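Local coordinates for protein uridine phosphorylase (Phytophthora capsici LT1534, PDB 6KD3) that probably catalyses the reversible phosphorolysis of uridine to uracil and ribose 1-phosphate, at residues F51-F56 and L98-P103; V154-G159 and V265-V270. All coordinates share one frame; numbering follows the deposited sequence.

Contact 1 (F51-F56 and L98-P103)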
# COMPACT_ATOMS: atom_id res chain seq x y z
N PHE A 51 -22.16 1.06 14.12
CA PHE A 51 -21.80 0.78 12.73
C PHE A 51 -22.85 -0.05 12.00
O PHE A 51 -22.66 -0.37 10.82
CB PHE A 51 -20.45 0.07 12.69
CG PHE A 51 -19.28 0.96 12.98
CD1 PHE A 51 -18.68 1.69 11.96
CD2 PHE A 51 -18.75 1.04 14.25
CE1 PHE A 51 -17.59 2.48 12.21
CE2 PHE A 51 -17.66 1.84 14.53
CZ PHE A 51 -17.08 2.56 13.51
N GLY A 52 -23.94 -0.42 12.67
CA GLY A 52 -24.89 -1.35 12.10
C GLY A 52 -25.78 -0.78 11.01
O GLY A 52 -26.47 -1.55 10.33
N ASP A 53 -25.80 0.54 10.83
CA ASP A 53 -26.73 1.13 9.88
C ASP A 53 -26.10 1.39 8.53
O ASP A 53 -26.83 1.77 7.60
CB ASP A 53 -27.32 2.43 10.45
CG ASP A 53 -26.43 3.64 10.27
OD1 ASP A 53 -25.19 3.50 10.27
OD2 ASP A 53 -26.98 4.76 10.19
N VAL A 54 -24.80 1.15 8.36
CA VAL A 54 -24.11 1.62 7.17
C VAL A 54 -24.30 0.66 5.99
O VAL A 54 -23.79 -0.47 5.99
CB VAL A 54 -22.63 1.90 7.45
CG1 VAL A 54 -22.50 3.01 8.49
CG2 VAL A 54 -21.87 0.67 7.89
N LYS A 55 -25.01 1.12 4.96
CA LYS A 55 -25.33 0.29 3.81
C LYS A 55 -24.35 0.41 2.65
O LYS A 55 -24.45 -0.37 1.70
CB LYS A 55 -26.74 0.59 3.28
CG LYS A 55 -27.87 0.29 4.24
CD LYS A 55 -28.26 -1.18 4.20
CE LYS A 55 -29.65 -1.40 4.77
NZ LYS A 55 -29.92 -2.83 5.04
N PHE A 56 -23.42 1.37 2.67
CA PHE A 56 -22.39 1.47 1.63
C PHE A 56 -21.02 1.64 2.25
O PHE A 56 -20.77 2.65 2.93
CB PHE A 56 -22.63 2.63 0.68
CG PHE A 56 -24.04 2.83 0.28
CD1 PHE A 56 -24.71 1.88 -0.44
CD2 PHE A 56 -24.69 4.01 0.61
CE1 PHE A 56 -26.00 2.08 -0.81
CE2 PHE A 56 -25.97 4.22 0.24
CZ PHE A 56 -26.64 3.25 -0.47
N LEU A 98 -10.62 7.33 8.12
CA LEU A 98 -11.99 6.88 7.94
C LEU A 98 -12.92 8.04 8.26
O LEU A 98 -12.51 9.03 8.85
CB LEU A 98 -12.30 5.66 8.85
CG LEU A 98 -13.70 5.36 9.40
N PHE A 99 -14.16 7.92 7.83
CA PHE A 99 -15.21 8.80 8.29
C PHE A 99 -16.45 7.94 8.50
O PHE A 99 -16.44 6.73 8.24
CB PHE A 99 -15.42 9.96 7.30
CG PHE A 99 -14.17 10.74 7.01
N LYS A 100 -17.51 8.56 9.03
CA LYS A 100 -18.85 7.96 9.05
C LYS A 100 -19.88 9.06 8.84
O LYS A 100 -20.25 9.77 9.79
CB LYS A 100 -19.15 7.20 10.33
CG LYS A 100 -20.65 6.84 10.40
CD LYS A 100 -20.96 5.82 11.48
CE LYS A 100 -22.33 5.14 11.30
NZ LYS A 100 -23.47 5.88 10.66
N VAL A 101 -20.34 9.19 7.59
CA VAL A 101 -21.51 9.99 7.28
C VAL A 101 -22.68 9.05 7.02
O VAL A 101 -22.61 8.19 6.12
CB VAL A 101 -21.24 10.91 6.08
CG1 VAL A 101 -20.69 10.12 4.92
CG2 VAL A 101 -22.52 11.66 5.70
N GLY A 102 -23.76 9.18 7.81
CA GLY A 102 -24.97 8.41 7.61
C GLY A 102 -24.67 6.94 7.43
O GLY A 102 -23.76 6.38 8.05
N PRO A 103 -25.38 6.28 6.53
CA PRO A 103 -25.08 4.87 6.29
C PRO A 103 -23.78 4.68 5.55
O PRO A 103 -23.46 3.54 5.20
CB PRO A 103 -26.27 4.38 5.45
CG PRO A 103 -26.77 5.59 4.76
CD PRO A 103 -26.51 6.76 5.71

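Contact 2 (V154-G159 and V265-V270)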
# COMPACT_ATOMS: atom_id res chain seq x y z
N VAL A 154 -14.42 3.51 -16.92
CA VAL A 154 -14.48 2.07 -17.14
C VAL A 154 -14.85 1.28 -15.88
O VAL A 154 -13.98 0.92 -15.09
CB VAL A 154 -13.14 1.56 -17.68
CG1 VAL A 154 -13.15 0.02 -17.77
CG2 VAL A 154 -12.84 2.19 -19.00
N ILE A 155 -16.14 0.99 -15.67
CA ILE A 155 -16.50 0.11 -14.57
C ILE A 155 -15.94 -1.31 -14.83
O ILE A 155 -15.65 -1.70 -15.97
CB ILE A 155 -18.03 0.10 -14.35
CG1 ILE A 155 -18.52 1.52 -14.12
CG2 ILE A 155 -18.43 -0.72 -13.09
CD1 ILE A 155 -19.85 1.80 -14.82
N THR A 156 -15.73 -2.07 -13.75
CA THR A 156 -15.02 -3.35 -13.84
C THR A 156 -16.00 -4.50 -13.99
O THR A 156 -17.03 -4.56 -13.29
CB THR A 156 -14.13 -3.61 -12.60
OG1 THR A 156 -13.31 -2.48 -12.29
CG2 THR A 156 -13.22 -4.82 -12.84
N SER A 157 -15.68 -5.43 -14.87
CA SER A 157 -16.41 -6.69 -14.91
C SER A 157 -15.71 -7.71 -14.03
O SER A 157 -16.30 -8.23 -13.08
CB SER A 157 -16.57 -7.21 -16.34
OG SER A 157 -17.07 -6.22 -17.21
N GLU A 158 -14.46 -8.04 -14.34
CA GLU A 158 -13.71 -9.04 -13.59
C GLU A 158 -12.36 -8.47 -13.15
O GLU A 158 -11.99 -7.36 -13.51
CB GLU A 158 -13.53 -10.33 -14.41
CG GLU A 158 -14.80 -11.05 -14.69
N GLY A 159 -11.62 -9.24 -12.35
CA GLY A 159 -10.29 -8.79 -11.98
C GLY A 159 -9.22 -9.67 -12.59
O GLY A 159 -8.87 -10.71 -12.03
N VAL A 265 -19.14 -6.14 -4.54
CA VAL A 265 -18.08 -5.18 -4.84
C VAL A 265 -18.31 -4.54 -6.21
O VAL A 265 -19.08 -5.03 -7.03
CB VAL A 265 -16.66 -5.80 -4.79
N ALA A 266 -17.61 -3.44 -6.44
CA ALA A 266 -17.51 -2.77 -7.74
C ALA A 266 -16.35 -1.77 -7.69
O ALA A 266 -16.01 -1.24 -6.64
CB ALA A 266 -18.82 -2.06 -8.11
N VAL A 267 -15.80 -1.48 -8.86
CA VAL A 267 -14.72 -0.52 -9.04
C VAL A 267 -15.16 0.57 -10.03
O VAL A 267 -15.68 0.25 -11.11
CB VAL A 267 -13.46 -1.23 -9.54
CG1 VAL A 267 -12.28 -0.26 -9.69
CG2 VAL A 267 -13.12 -2.38 -8.60
N VAL A 268 -14.90 1.84 -9.69
CA VAL A 268 -15.36 3.00 -10.46
C VAL A 268 -14.17 3.93 -10.69
O VAL A 268 -13.84 4.75 -9.82
CB VAL A 268 -16.50 3.73 -9.75
CG1 VAL A 268 -17.03 4.84 -10.63
CG2 VAL A 268 -17.61 2.78 -9.41
N CYS A 269 -13.55 3.87 -11.89
CA CYS A 269 -12.19 4.38 -12.05
C CYS A 269 -12.03 5.14 -13.36
O CYS A 269 -11.74 4.54 -14.40
CB CYS A 269 -11.17 3.24 -11.98
SG CYS A 269 -10.78 2.83 -10.30
N VAL A 270 -12.17 6.46 -13.28
CA VAL A 270 -11.83 7.36 -14.37
C VAL A 270 -10.50 6.89 -14.94
O VAL A 270 -9.59 6.52 -14.19
CB VAL A 270 -11.80 8.82 -13.87
CG1 VAL A 270 -10.66 9.03 -12.95
CG2 VAL A 270 -11.75 9.79 -15.03

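Contact 1 (F51-F56 and L98-P103)
The carboxylate of Asp53 meets the ammonium group of Lys100 from the syn side of OD1, while the ring of Pro103 lies against the backbone that follows Asp53. This small crossing stands where two neighbouring parallel strands, 56-60 and 104-108, enter the sheet of the phosphorylase α/β fold, and it illustrates how two connecting loops can be joined just before their strands pair. A type I turn from Phe51 to Val54 presents the acid. Lys100 holds CG anti to the backbone N (chi1 169°) and stays extended as far as CE; the bend at chi4 (-31°) then brings NZ to both Asp53 OD1 and Gly102 O. The salt bridge from NZ to Asp53 OD1 measures 3.0 Å. Beside this polar pair the side chains of Val54 and Lys100 cross at an angle, touching where Val54 CG1 lies 3.5 Å from Lys100 CE. Val54 also touches Leu127 of helix 112-130. Pro103 touches through one ring atom, its CB lying 3.4 Å from Asp53 O and 3.5 Å from Lys55 N. The Phe56 ring leans on Ile303, Lys306 and Val307 of helix 294-308, and a weak, doubtful bond runs from Phe56 N to Pro103 O at 3.3 Å. One ammonium group thus serves both loops, for Lys100 NZ also donates to Gly102 O at 2.7 Å, from 44° above that carbonyl's plane.

Contact 2 (V154-G159 and V265-V270)
Thr156 turns OG1 beside its own backbone N (chi1 -49°), which aims the oxygen at Val267, and one residue earlier Ile155 keeps CG2 anti to its backbone N, which sets that methyl toward the same valine. The pair shows how a loop of the phosphorylase α/β fold can lie along a sheet strand without joining the sheet: 265-269 is the outermost strand of its parallel sheet within this chain, and 154-159 passes it in the antiparallel sense, with no hydrogen bond between the two. OG1 of Thr156 faces Val267 CB from the side of its hydrogen, at 3.0 Å in the model, with Val267 CG1 and CG2 at similar distances of 3.6 and 3.7 Å. The two side chains meet obliquely, Thr156 CB lying 3.9 Å from Val267 CB. The hydroxyl therefore faces a hydrocarbon surface on this side.

The CG2 methyl of Ile155 reaches Val267 O at 3.5 Å. The Ile155 side chain also packs on Val187 and Ile191 of helix 184-194, so the residue spans from the strand to that helix. The side chains of Val154 and Cys269 both touch Asn246 of strand 244-248, which belongs to a second parallel sheet. On its far flank the strand is paired with 136-141, through Ala266 and Arg139. In place of a conventional bond, a CA-H...O contact closes the approach: Ile155 CA points its hydrogen at Val267 O, 3.6 Å away, with 149° at the hydrogen.

In the fold
Contacts 1 and 2 lie toward opposite edges of the same four-stranded parallel sheet. Contact 1 joins the loops leading into strands 104-108 and 56-60, on one side, whereas contact 2 lies on strand 265-269 at the other border, with strand 136-141 between. Their centres are about 22 Å apart and their nearest atoms about 10 Å, so they do not touch. The centre of contact 1 is about 16 Å, and that of contact 2 about 8 Å, from the centre of the chain; the first is partly buried, with a salt bridge, and the second is wholly buried and adjoins the second sheet. Both appear to be structural packing, and neither is reached by the partner subunit.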